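Local coordinates for SnoaL-like domain-containing protein (Kribbella flavida, PDB 4GB5) that is of unknown function but adopts a SnoaL-like fold of the NTF2 clan, a cone-shaped scaffold that in relatives often encloses a ligand pocket, at residues K27-L32 against A63-S68. Sequence-based numbering, arbitrary orientation.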
loop_
_atom_site.group_PDB
_atom_site.type_symbol
_atom_site.label_atom_id
_atom_site.label_comp_id
_atom_site.label_asym_id
_atom_site.label_seq_id
_atom_site.Cartn_x
_atom_site.Cartn_y
_atom_site.Cartn_z
ATOM N N LYS A 27 13.773 3.804 -11.791
ATOM C CA LYS A 27 14.105 4.214 -13.174
ATOM C C LYS A 27 15.051 3.277 -13.891
ATOM O O LYS A 27 16.032 3.695 -14.518
ATOM C CB LYS A 27 14.616 5.651 -13.245
ATOM C CG LYS A 27 13.512 6.682 -13.193
ATOM C CD LYS A 27 14.000 8.067 -13.550
ATOM C CE LYS A 27 13.110 9.172 -13.044
ATOM N NZ LYS A 27 13.655 10.498 -13.392
ATOM N N GLU A 28 14.742 2.000 -13.785
ATOM C CA GLU A 28 15.568 0.941 -14.314
ATOM C C GLU A 28 14.796 0.266 -15.415
ATOM O O GLU A 28 14.002 -0.655 -15.204
ATOM C CB GLU A 28 15.982 -0.021 -13.212
ATOM C CG GLU A 28 17.310 -0.687 -13.557
ATOM C CD GLU A 28 17.195 -1.730 -14.622
ATOM O OE1 GLU A 28 17.486 -1.405 -15.788
ATOM O OE2 GLU A 28 16.849 -2.878 -14.264
ATOM N N PHE A 29 14.985 0.793 -16.617
ATOM C CA PHE A 29 14.152 0.415 -17.763
ATOM C C PHE A 29 14.791 -0.560 -18.729
ATOM O O PHE A 29 14.307 -0.772 -19.839
ATOM C CB PHE A 29 13.729 1.689 -18.528
ATOM C CG PHE A 29 13.041 2.696 -17.657
ATOM C CD1 PHE A 29 11.774 2.443 -17.164
ATOM C CD2 PHE A 29 13.669 3.879 -17.338
ATOM C CE1 PHE A 29 11.128 3.357 -16.334
ATOM C CE2 PHE A 29 13.016 4.816 -16.530
ATOM C CZ PHE A 29 11.760 4.527 -16.025
ATOM N N THR A 30 15.923 -1.133 -18.339
ATOM C CA THR A 30 16.712 -1.972 -19.228
ATOM C C THR A 30 16.685 -3.436 -18.836
ATOM O O THR A 30 16.239 -4.275 -19.629
ATOM C CB THR A 30 18.154 -1.428 -19.232
ATOM O OG1 THR A 30 18.114 -0.076 -19.722
ATOM C CG2 THR A 30 19.030 -2.281 -20.082
ATOM N N ASP A 31 17.182 -3.753 -17.647
ATOM C CA ASP A 31 17.219 -5.129 -17.142
ATOM C C ASP A 31 15.888 -5.594 -16.529
ATOM O O ASP A 31 15.344 -6.638 -16.920
ATOM C CB ASP A 31 18.364 -5.259 -16.122
ATOM C CG ASP A 31 18.428 -6.629 -15.462
ATOM O OD1 ASP A 31 18.937 -7.558 -16.111
ATOM O OD2 ASP A 31 17.995 -6.769 -14.295
ATOM N N LEU A 32 15.374 -4.826 -15.586
ATOM C CA LEU A 32 14.181 -5.199 -14.815
ATOM C C LEU A 32 12.992 -5.522 -15.734
ATOM O O LEU A 32 12.273 -6.505 -15.458
ATOM C CB LEU A 32 13.856 -4.131 -13.799
ATOM C CG LEU A 32 13.184 -4.507 -12.501
ATOM C CD1 LEU A 32 13.660 -5.854 -11.931
ATOM C CD2 LEU A 32 13.453 -3.357 -11.532
ATOM N N ALA A 63 11.974 1.898 -23.756
ATOM C CA ALA A 63 12.483 3.168 -24.244
ATOM C C ALA A 63 11.449 4.261 -24.014
ATOM O O ALA A 63 11.789 5.395 -23.657
ATOM C CB ALA A 63 12.841 3.052 -25.756
ATOM N N ALA A 64 10.179 3.920 -24.243
ATOM C CA ALA A 64 9.099 4.864 -24.033
ATOM C C ALA A 64 8.975 5.247 -22.561
ATOM O O ALA A 64 8.754 6.409 -22.233
ATOM C CB ALA A 64 7.786 4.259 -24.518
ATOM N N LEU A 65 9.055 4.251 -21.671
ATOM C CA LEU A 65 9.048 4.517 -20.234
ATOM C C LEU A 65 10.229 5.386 -19.811
ATOM O O LEU A 65 10.092 6.329 -19.015
ATOM C CB LEU A 65 9.086 3.222 -19.405
ATOM C CG LEU A 65 7.880 2.300 -19.323
ATOM C CD1 LEU A 65 8.125 1.331 -18.209
ATOM C CD2 LEU A 65 6.627 3.059 -19.052
ATOM N N ARG A 66 11.399 5.086 -20.355
ATOM C CA ARG A 66 12.555 5.899 -20.019
ATOM C C ARG A 66 12.348 7.360 -20.396
ATOM O O ARG A 66 12.649 8.256 -19.606
ATOM C CB ARG A 66 13.831 5.343 -20.644
ATOM C CG ARG A 66 15.014 6.238 -20.452
ATOM C CD ARG A 66 16.258 5.685 -21.069
ATOM N NE ARG A 66 16.633 4.427 -20.438
ATOM C CZ ARG A 66 16.562 3.236 -21.013
ATOM N NH1 ARG A 66 16.131 3.085 -22.265
ATOM N NH2 ARG A 66 16.921 2.162 -20.320
ATOM N N ALA A 67 11.855 7.594 -21.603
ATOM C CA ALA A 67 11.572 8.955 -22.050
ATOM C C ALA A 67 10.530 9.660 -21.193
ATOM O O ALA A 67 10.711 10.801 -20.794
ATOM C CB ALA A 67 11.146 8.933 -23.519
ATOM N N SER A 68 9.426 8.998 -20.903
ATOM C CA SER A 68 8.346 9.666 -20.180
ATOM C C SER A 68 8.666 9.878 -18.688
ATOM O O SER A 68 8.436 10.960 -18.121
ATOM C CB SER A 68 7.016 8.935 -20.379
ATOM O OG SER A 68 7.038 7.607 -19.889
HETATM O O HOH W 1 17.224 2.600 -17.225
#
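Phe-29 lays one ring face on the backbone of helix 58-69 where Leu-65 passes into Arg-66. From CB outward, each atom of its side chain meets the helix, beginning with CB itself, which sits over one face of the Arg-66 guanidinium, 3.7 Å from NH2. With CG anti to its own carbonyl carbon (chi1 -55°), the ring swings back over the helix. CD1 and CE1 then run along Leu-65, CD1 coming 3.6 Å from CB of that leucine, while CD2 and CE2 follow Arg-66, with CD2 3.5 Å from its CA. At the far end CZ looks onto Leu-65 O, 3.9 Å away. The Arg-66 CA makes a CH-pi contact, 3.9 Å from the centroid of the Phe-29 ring, and the carbonyl carbon of Lys-27 lies against the opposite face.

Arg-66 runs antiparallel to the phenyl side chain. Its chain is extended as far as the bend at chi3 (-63°), which carries the guanidinium back to the loop, where its plane stands 86° from that of the Phe-29 ring. NH2 of Arg-66 thereby ends 2.6 Å from Thr-30 OG1, which lies at the guanidinium edge. The same NH2 donates to a water that accepts from Phe-29 N as well and donates to Lys-27 O, bridging helix and loop.

Glu-28 shapes the loop from within. Its OE1 accepts from Asp-31 N on the syn lone pair and from Thr-30 N above the carboxylate plane; OE2 of Glu-28 accepts from Leu-32 N at 2.8 Å. Lys-27 closes helix 6-25 in a Schellman motif, and Phe-29 and Leu-65 both touch Ile-23 of that helix.

The chemistry is thus layered: a buried aromatic joins the turn after helix 6-25 to helix 58-69 through apolar contact, while the arginine and water tie the two together on the more exposed side, where Thr-30 and Arg-66 lie.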